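Local coordinates for oxysterol-binding protein homolog 3 (Saccharomyces cerevisiae, PDB 4IC4) that carries lipids, including sterols and phosphoinositides, between membranes by holding them in a hydrophobic pocket, its OSBP-related domain being the lipid-binding part described here, at residues Glu67-Leu72 against Lys112-Arg117; Ser99-Ser104 against Phe196-Pro201; Glu129-Asp134 against Glu383-His388. All coordinates share one frame; numbering follows the deposited sequence.

Contact 1 of 3, residues Glu67-Leu72 against Lys112-Arg117; sequences EPISIL and KTRTLR
E67 and R114 meet in a buried salt bridge that illustrates how a charged pair can be held inside a protein when both carboxylate oxygens and the guanidinium nitrogens find partners. R114 presents its NE edge to the carboxylate, NE and NH2 each taking a different oxygen. The bond from R114 NE to E67 OE1 is 2.7 Å long and arrives on the syn side of that oxygen. The second, from R114 NH2 to E67 OE2, measures 3.0 Å and is the straighter of the two, yet its donor stands above the carboxylate plane, because the two flat groups are twisted 38° against each other. E67 reaches the arginine by an extended chain whose CG sits between the backbone N and the carbonyl carbon (chi1 50°). R114 NH2 also forms a salt bridge with E77, so this nitrogen lies between two acids, which would probably favour the arginine cation, and its charge in turn should offset the repulsion between the two carboxylates.

Water extends the join: one molecule donates to E67 OE1 at 2.6 Å and to R114 O at 2.9 Å, tying the carboxylate to the backbone of the 3-10 turn as well. I69 brings CD1 obliquely to within 3.4 Å of R114 NH2. R117 adds an aliphatic touch, its CB lying 3.9 Å from E67 N. E67 and I69 also pair through their backbones with K118 and F120. K118 binds phosphatidylinositol 4-phosphate, so the salt bridge joins the chain before helix 71-76 to the turn leading into the phosphoinositide site of the OSBP-related domain.

Contact 2 of 3, residues Ser99-Ser104 against Phe196-Pro201; sequences SAFAIS and FEWTQP
W198 lays its indole over the methyl group of A102, a compact example of how a large aromatic residue on a strand can seat itself against a small one on a helix. A102 CB stands 3.7 Å from the centroid of the five-membered ring and 21° off the ring normal, which makes this a CH-pi contact. The closest atom of the indole is NE1, at 3.5 Å from A102 CB. Both side chains leave their backbones toward the opposite segment.

F101 meets the six-membered end of the same indole. Its CD2 approaches W198 CZ2 to 3.8 Å, and W198 CH2 lies at the edge of the phenyl ring, near its plane. The two side chains cross at about a right angle. On the strand side V223 and L185 pack against W198, and F221 touches A102, so helix 94-104 is fitted to the curved antiparallel strands of the barrel.

The indole nitrogen is the polar exception. W198 NE1 donates to a water at its ring edge, 3.2 Å away, and this water lies 2.9 Å from A102 O, to which it can donate; Q200 OE1 is a further acceptor nearby. Cohesion here therefore rests on dispersion and the ring face, with a single water linking the one indole N-H to the helix backbone.

Contact 3 of 3, residues Glu129-Asp134 against Glu383-His388; sequences ELIRED and ERRKKH
E129 and R385 form a side-on, two-bond salt bridge between strand 127-132, which pairs antiparallel with 137-145, and helix 381-386, a helix that closes at its C-terminal end in a Schellman motif. It serves as an example of a contact whose close approaches centre on one ion pair while its surroundings open to solvent. R385 NE points to E129 OE2 at 2.7 Å with an N-H...O angle of 170°, and E129 OE2 lies in the guanidinium plane. R385 NH2 reaches E129 OE1 at 2.8 Å and is more bent. Both oxygens use their syn lone pairs, and the carboxylate and guanidinium planes are only 29° apart. The arginine spans the gap with a chain extended from CG to NE, its CG anti to the backbone N (chi1 -164°).

Further partners fix this buried end of the contact. Y381 hydrogen-bonds to E129 OE2, and R385 NH2 also donates to the backbone oxygen of I311, so neither charged group depends on the other alone. I131 CD1 lies over one face of the guanidinium, 3.6 Å above its plane and over its centre, so the ion pair has an apolar lid on that side.

The rest is looser. Backbones stay well apart, E129 and R385 having CA atoms 10.5 Å from each other, and the bond from K386 NZ to E383 OE2 along the exposed side of the helix is weak. At the far end of the strand, R132 forms its own two-bond salt bridge with D134, within the segment, and takes no part in the joint. H388, with positive phi, takes the C-prime position, and its N gives a weak bond of 3.3 Å to R385 O.

How the contacts relate
Contacts 1 and 2 are buried, their centres about 21 Å apart on opposite sides of the chain's centre, whereas contact 3 lies farther out and is only partly buried. Contacts 2 and 3 both reach the antiparallel strands of the barrel, one from helix 94-104 and the other from helix 381-386; contact 1 instead joins loop and turn segments near the phosphoinositide site. Chemistry does not simply follow depth: contact 2 is aromatic and apolar, yet contact 1, likewise buried, relies on an ion pair with water and a second acid. Contact 3 repeats the side-on arginine-glutamate pairing with more nearly coplanar groups, and has an isoleucine squarely over the guanidinium face, where that of contact 1 comes in obliquely.

Contact 1 of 3, residues Glu67-Leu72 against Lys112-Arg117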
# COMPACT_ATOMS: atom_id res chain seq x y z
N GLU A 67 10.02 3.22 8.85
CA GLU A 67 9.37 2.14 9.57
C GLU A 67 9.98 0.94 8.83
O GLU A 67 10.40 1.08 7.68
CB GLU A 67 7.84 2.19 9.43
CG GLU A 67 7.32 2.33 8.02
CD GLU A 67 5.81 2.40 7.97
OE1 GLU A 67 5.19 2.64 9.03
OE2 GLU A 67 5.24 2.23 6.88
N PRO A 68 10.04 -0.24 9.47
CA PRO A 68 10.63 -1.42 8.84
C PRO A 68 9.95 -2.17 7.70
O PRO A 68 9.82 -3.39 7.74
CB PRO A 68 10.93 -2.33 10.03
CG PRO A 68 9.79 -2.03 10.95
CD PRO A 68 9.65 -0.52 10.87
N ILE A 69 9.51 -1.43 6.68
CA ILE A 69 8.92 -2.04 5.48
C ILE A 69 9.23 -1.12 4.30
O ILE A 69 9.58 0.05 4.49
CB ILE A 69 7.37 -2.23 5.55
CG1 ILE A 69 6.67 -0.89 5.75
CG2 ILE A 69 7.01 -3.25 6.63
CD1 ILE A 69 5.17 -0.98 5.53
N SER A 70 9.13 -1.65 3.08
CA SER A 70 9.38 -0.86 1.88
C SER A 70 8.05 -0.32 1.36
O SER A 70 6.98 -0.74 1.81
CB SER A 70 10.03 -1.71 0.79
OG SER A 70 9.09 -2.60 0.22
N ILE A 71 8.10 0.61 0.41
CA ILE A 71 6.86 1.16 -0.13
C ILE A 71 6.04 0.07 -0.82
O ILE A 71 4.82 0.11 -0.82
CB ILE A 71 7.13 2.31 -1.12
CG1 ILE A 71 7.82 3.47 -0.39
CG2 ILE A 71 5.81 2.79 -1.74
CD1 ILE A 71 8.14 4.66 -1.27
N LEU A 72 6.72 -0.91 -1.42
CA LEU A 72 6.00 -2.00 -2.07
C LEU A 72 5.17 -2.73 -1.03
O LEU A 72 4.03 -3.13 -1.29
CB LEU A 72 6.98 -2.97 -2.73
CG LEU A 72 7.81 -2.43 -3.90
CD1 LEU A 72 8.82 -3.49 -4.33
CD2 LEU A 72 6.90 -2.06 -5.05
N LYS A 112 -2.37 6.89 15.35
CA LYS A 112 -1.55 8.00 14.89
C LYS A 112 -0.05 7.71 14.86
O LYS A 112 0.70 8.38 14.14
CB LYS A 112 -1.82 9.23 15.74
CG LYS A 112 -3.23 9.78 15.58
CD LYS A 112 -3.49 10.97 16.48
CE LYS A 112 -4.90 11.52 16.29
NZ LYS A 112 -5.20 12.65 17.20
N THR A 113 0.39 6.73 15.63
CA THR A 113 1.81 6.39 15.66
C THR A 113 2.32 6.05 14.26
O THR A 113 3.45 6.36 13.90
CB THR A 113 2.07 5.19 16.60
OG1 THR A 113 1.53 5.47 17.90
CG2 THR A 113 3.57 4.92 16.73
N ARG A 114 1.46 5.42 13.45
CA ARG A 114 1.83 5.02 12.10
C ARG A 114 2.21 6.20 11.20
O ARG A 114 2.97 6.04 10.24
CB ARG A 114 0.67 4.24 11.45
CG ARG A 114 1.03 3.55 10.12
CD ARG A 114 1.96 2.36 10.34
NE ARG A 114 2.57 1.90 9.10
CZ ARG A 114 2.04 0.99 8.27
NH1 ARG A 114 0.87 0.43 8.54
NH2 ARG A 114 2.70 0.66 7.17
N THR A 115 1.71 7.39 11.52
CA THR A 115 2.01 8.57 10.70
C THR A 115 3.35 9.24 11.02
O THR A 115 3.74 10.19 10.35
CB THR A 115 0.90 9.63 10.82
OG1 THR A 115 0.91 10.19 12.14
CG2 THR A 115 -0.47 9.01 10.55
N LEU A 116 4.06 8.73 12.03
CA LEU A 116 5.34 9.31 12.45
C LEU A 116 6.52 8.99 11.53
O LEU A 116 7.44 9.80 11.40
CB LEU A 116 5.67 8.87 13.87
CG LEU A 116 4.73 9.35 14.97
CD1 LEU A 116 5.01 8.60 16.26
CD2 LEU A 116 4.90 10.85 15.18
N ARG A 117 6.51 7.81 10.92
CA ARG A 117 7.59 7.39 10.02
C ARG A 117 7.07 6.99 8.65
O ARG A 117 5.86 6.86 8.44
CB ARG A 117 8.36 6.21 10.62
CG ARG A 117 9.20 6.53 11.86
CD ARG A 117 8.57 5.91 13.08
NE ARG A 117 9.47 5.85 14.22
CZ ARG A 117 9.12 5.42 15.43
NH1 ARG A 117 7.87 5.01 15.64
NH2 ARG A 117 10.00 5.39 16.41
O HOH W 1 5.30 4.40 10.93
O HOH W 2 4.14 4.79 7.01

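Contact 2 of 3, residues Ser99-Ser104 against Phe196-Pro201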
# COMPACT_ATOMS: atom_id res chain seq x y z
N SER A 99 -16.55 -0.76 -2.69
CA SER A 99 -16.38 0.55 -2.07
C SER A 99 -15.76 0.39 -0.69
O SER A 99 -14.86 1.15 -0.31
CB SER A 99 -17.73 1.27 -1.96
OG SER A 99 -18.25 1.55 -3.24
N ALA A 100 -16.23 -0.59 0.07
CA ALA A 100 -15.69 -0.84 1.41
C ALA A 100 -14.21 -1.17 1.27
O ALA A 100 -13.37 -0.68 2.04
CB ALA A 100 -16.43 -2.00 2.07
N PHE A 101 -13.89 -2.00 0.28
CA PHE A 101 -12.50 -2.37 0.05
C PHE A 101 -11.65 -1.15 -0.28
O PHE A 101 -10.56 -0.98 0.25
CB PHE A 101 -12.40 -3.37 -1.11
CG PHE A 101 -10.99 -3.74 -1.47
CD1 PHE A 101 -10.26 -4.63 -0.69
CD2 PHE A 101 -10.38 -3.17 -2.58
CE1 PHE A 101 -8.94 -4.94 -1.00
CE2 PHE A 101 -9.05 -3.48 -2.91
CZ PHE A 101 -8.33 -4.37 -2.11
N ALA A 102 -12.17 -0.29 -1.15
CA ALA A 102 -11.45 0.92 -1.57
C ALA A 102 -11.10 1.86 -0.42
O ALA A 102 -10.06 2.51 -0.44
CB ALA A 102 -12.26 1.66 -2.62
N ILE A 103 -11.98 1.93 0.57
CA ILE A 103 -11.78 2.80 1.72
C ILE A 103 -10.96 2.13 2.83
O ILE A 103 -10.24 2.81 3.57
CB ILE A 103 -13.14 3.22 2.32
CG1 ILE A 103 -13.92 4.05 1.29
CG2 ILE A 103 -12.94 4.01 3.61
CD1 ILE A 103 -15.37 4.32 1.69
N SER A 104 -11.07 0.81 2.94
CA SER A 104 -10.41 0.07 4.01
C SER A 104 -8.93 0.32 4.26
O SER A 104 -8.50 0.30 5.41
CB SER A 104 -10.63 -1.43 3.83
OG SER A 104 -9.98 -1.94 2.69
N PHE A 196 -14.06 -2.66 -12.13
CA PHE A 196 -14.25 -1.56 -11.19
C PHE A 196 -12.95 -0.76 -11.22
O PHE A 196 -11.87 -1.34 -11.29
CB PHE A 196 -14.50 -2.08 -9.77
CG PHE A 196 -15.76 -2.88 -9.64
CD1 PHE A 196 -16.95 -2.26 -9.28
CD2 PHE A 196 -15.75 -4.24 -9.88
CE1 PHE A 196 -18.13 -3.00 -9.17
CE2 PHE A 196 -16.92 -5.00 -9.77
CZ PHE A 196 -18.11 -4.37 -9.41
N GLU A 197 -13.07 0.55 -11.16
CA GLU A 197 -11.90 1.41 -11.18
C GLU A 197 -12.04 2.57 -10.20
O GLU A 197 -13.15 3.04 -9.94
CB GLU A 197 -11.67 1.98 -12.59
CG GLU A 197 -11.33 0.95 -13.65
CD GLU A 197 -11.30 1.54 -15.04
OE1 GLU A 197 -10.60 2.55 -15.25
OE2 GLU A 197 -11.98 1.00 -15.94
N TRP A 198 -10.91 3.00 -9.65
CA TRP A 198 -10.90 4.12 -8.74
C TRP A 198 -9.48 4.57 -8.46
O TRP A 198 -8.53 3.81 -8.67
CB TRP A 198 -11.62 3.77 -7.42
CG TRP A 198 -10.88 2.84 -6.49
CD1 TRP A 198 -10.02 3.20 -5.49
CD2 TRP A 198 -10.96 1.41 -6.46
NE1 TRP A 198 -9.57 2.07 -4.83
CE2 TRP A 198 -10.13 0.97 -5.40
CE3 TRP A 198 -11.66 0.46 -7.22
CZ2 TRP A 198 -9.98 -0.39 -5.09
CZ3 TRP A 198 -11.51 -0.89 -6.90
CH2 TRP A 198 -10.68 -1.30 -5.85
N THR A 199 -9.35 5.82 -8.05
CA THR A 199 -8.06 6.39 -7.68
C THR A 199 -8.17 6.55 -6.17
O THR A 199 -9.19 7.01 -5.67
CB THR A 199 -7.84 7.78 -8.33
OG1 THR A 199 -7.68 7.61 -9.74
CG2 THR A 199 -6.61 8.46 -7.76
N GLN A 200 -7.14 6.16 -5.43
CA GLN A 200 -7.20 6.28 -3.98
C GLN A 200 -7.40 7.74 -3.57
O GLN A 200 -6.86 8.65 -4.19
CB GLN A 200 -5.94 5.69 -3.33
CG GLN A 200 -5.99 4.17 -3.30
CD GLN A 200 -4.87 3.55 -2.49
OE1 GLN A 200 -4.92 2.36 -2.17
NE2 GLN A 200 -3.86 4.34 -2.15
N PRO A 201 -8.19 7.97 -2.52
CA PRO A 201 -8.46 9.32 -2.04
C PRO A 201 -7.23 10.05 -1.52
O PRO A 201 -6.25 9.44 -1.12
CB PRO A 201 -9.50 9.11 -0.96
CG PRO A 201 -9.11 7.79 -0.39
CD PRO A 201 -8.83 6.97 -1.64
O HOH W 3 -8.06 1.38 -2.13

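Contact 3 of 3, residues Glu129-Asp134 against Glu383-His388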
# COMPACT_ATOMS: atom_id res chain seq x y z
N GLU A 129 6.70 -10.04 -3.18
CA GLU A 129 5.62 -10.98 -3.43
C GLU A 129 4.88 -11.18 -2.12
O GLU A 129 5.44 -11.00 -1.04
CB GLU A 129 6.17 -12.33 -3.89
CG GLU A 129 6.95 -13.09 -2.82
CD GLU A 129 7.07 -14.58 -3.10
OE1 GLU A 129 6.66 -15.38 -2.24
OE2 GLU A 129 7.58 -14.95 -4.18
N LEU A 130 3.61 -11.54 -2.23
CA LEU A 130 2.80 -11.80 -1.05
C LEU A 130 1.75 -12.85 -1.38
O LEU A 130 0.79 -12.58 -2.10
CB LEU A 130 2.12 -10.52 -0.54
CG LEU A 130 1.25 -10.73 0.70
CD1 LEU A 130 2.10 -11.21 1.88
CD2 LEU A 130 0.55 -9.43 1.05
N ILE A 131 1.97 -14.05 -0.86
CA ILE A 131 1.05 -15.15 -1.06
C ILE A 131 0.27 -15.34 0.23
O ILE A 131 0.85 -15.62 1.28
CB ILE A 131 1.80 -16.46 -1.38
CG1 ILE A 131 2.56 -16.32 -2.70
CG2 ILE A 131 0.81 -17.62 -1.44
CD1 ILE A 131 3.47 -17.49 -3.01
N ARG A 132 -1.05 -15.18 0.16
CA ARG A 132 -1.90 -15.36 1.33
C ARG A 132 -2.95 -16.42 1.02
O ARG A 132 -4.07 -16.10 0.63
CB ARG A 132 -2.56 -14.05 1.75
CG ARG A 132 -1.60 -13.00 2.30
CD ARG A 132 -0.95 -13.45 3.61
NE ARG A 132 -1.95 -13.72 4.64
CZ ARG A 132 -1.99 -13.13 5.83
NH1 ARG A 132 -1.08 -12.22 6.16
NH2 ARG A 132 -2.95 -13.44 6.69
N GLU A 133 -2.58 -17.68 1.20
CA GLU A 133 -3.47 -18.80 0.95
C GLU A 133 -4.74 -18.70 1.78
O GLU A 133 -5.82 -19.12 1.34
CB GLU A 133 -2.75 -20.12 1.26
CG GLU A 133 -3.49 -21.37 0.81
CD GLU A 133 -3.64 -21.44 -0.70
OE1 GLU A 133 -4.32 -20.56 -1.27
OE2 GLU A 133 -3.09 -22.37 -1.31
N ASP A 134 -4.62 -18.15 2.99
CA ASP A 134 -5.77 -17.99 3.87
C ASP A 134 -6.83 -17.09 3.27
O ASP A 134 -8.01 -17.20 3.60
CB ASP A 134 -5.32 -17.42 5.22
CG ASP A 134 -4.59 -16.10 5.08
OD1 ASP A 134 -4.99 -15.12 5.75
OD2 ASP A 134 -3.62 -16.04 4.31
N GLU A 383 5.80 -18.22 -12.99
CA GLU A 383 6.33 -19.39 -13.67
C GLU A 383 7.78 -19.62 -13.25
O GLU A 383 8.18 -20.76 -13.00
CB GLU A 383 6.22 -19.24 -15.19
CG GLU A 383 4.82 -19.49 -15.73
CD GLU A 383 4.27 -20.85 -15.32
OE1 GLU A 383 4.93 -21.87 -15.62
OE2 GLU A 383 3.19 -20.90 -14.70
N ARG A 384 8.56 -18.55 -13.17
CA ARG A 384 9.96 -18.64 -12.74
C ARG A 384 10.05 -19.21 -11.33
O ARG A 384 10.88 -20.07 -11.03
CB ARG A 384 10.61 -17.25 -12.73
CG ARG A 384 10.99 -16.66 -14.08
CD ARG A 384 11.25 -15.16 -13.89
NE ARG A 384 11.82 -14.46 -15.04
CZ ARG A 384 13.12 -14.40 -15.32
NH1 ARG A 384 13.54 -13.73 -16.38
NH2 ARG A 384 14.00 -15.02 -14.54
N ARG A 385 9.20 -18.71 -10.45
CA ARG A 385 9.20 -19.12 -9.05
C ARG A 385 9.07 -20.64 -8.88
O ARG A 385 9.69 -21.22 -7.99
CB ARG A 385 8.06 -18.42 -8.31
CG ARG A 385 8.17 -18.46 -6.79
CD ARG A 385 6.96 -17.76 -6.18
NE ARG A 385 7.07 -17.55 -4.74
CZ ARG A 385 6.94 -18.49 -3.81
NH1 ARG A 385 6.70 -19.75 -4.16
NH2 ARG A 385 7.03 -18.16 -2.53
N LYS A 386 8.27 -21.25 -9.73
CA LYS A 386 8.04 -22.69 -9.67
C LYS A 386 9.32 -23.50 -9.84
O LYS A 386 9.44 -24.61 -9.32
CB LYS A 386 7.03 -23.08 -10.76
CG LYS A 386 6.22 -24.33 -10.47
CD LYS A 386 5.03 -24.41 -11.41
CE LYS A 386 4.17 -23.15 -11.32
NZ LYS A 386 3.00 -23.17 -12.25
N LYS A 387 10.30 -22.94 -10.55
CA LYS A 387 11.56 -23.63 -10.78
C LYS A 387 12.80 -22.87 -10.33
O LYS A 387 13.91 -23.18 -10.77
CB LYS A 387 11.69 -23.96 -12.27
CG LYS A 387 10.56 -24.82 -12.83
CD LYS A 387 10.74 -25.07 -14.32
CE LYS A 387 10.68 -23.78 -15.12
NZ LYS A 387 10.91 -24.02 -16.57
N HIS A 388 12.62 -21.90 -9.44
CA HIS A 388 13.74 -21.09 -8.94
C HIS A 388 14.54 -20.53 -10.12
O HIS A 388 15.77 -20.46 -10.06
CB HIS A 388 14.67 -21.93 -8.06
CG HIS A 388 13.97 -22.68 -6.96
ND1 HIS A 388 13.28 -22.05 -5.95
CD2 HIS A 388 13.88 -24.01 -6.71
CE1 HIS A 388 12.80 -22.95 -5.12
NE2 HIS A 388 13.15 -24.15 -5.56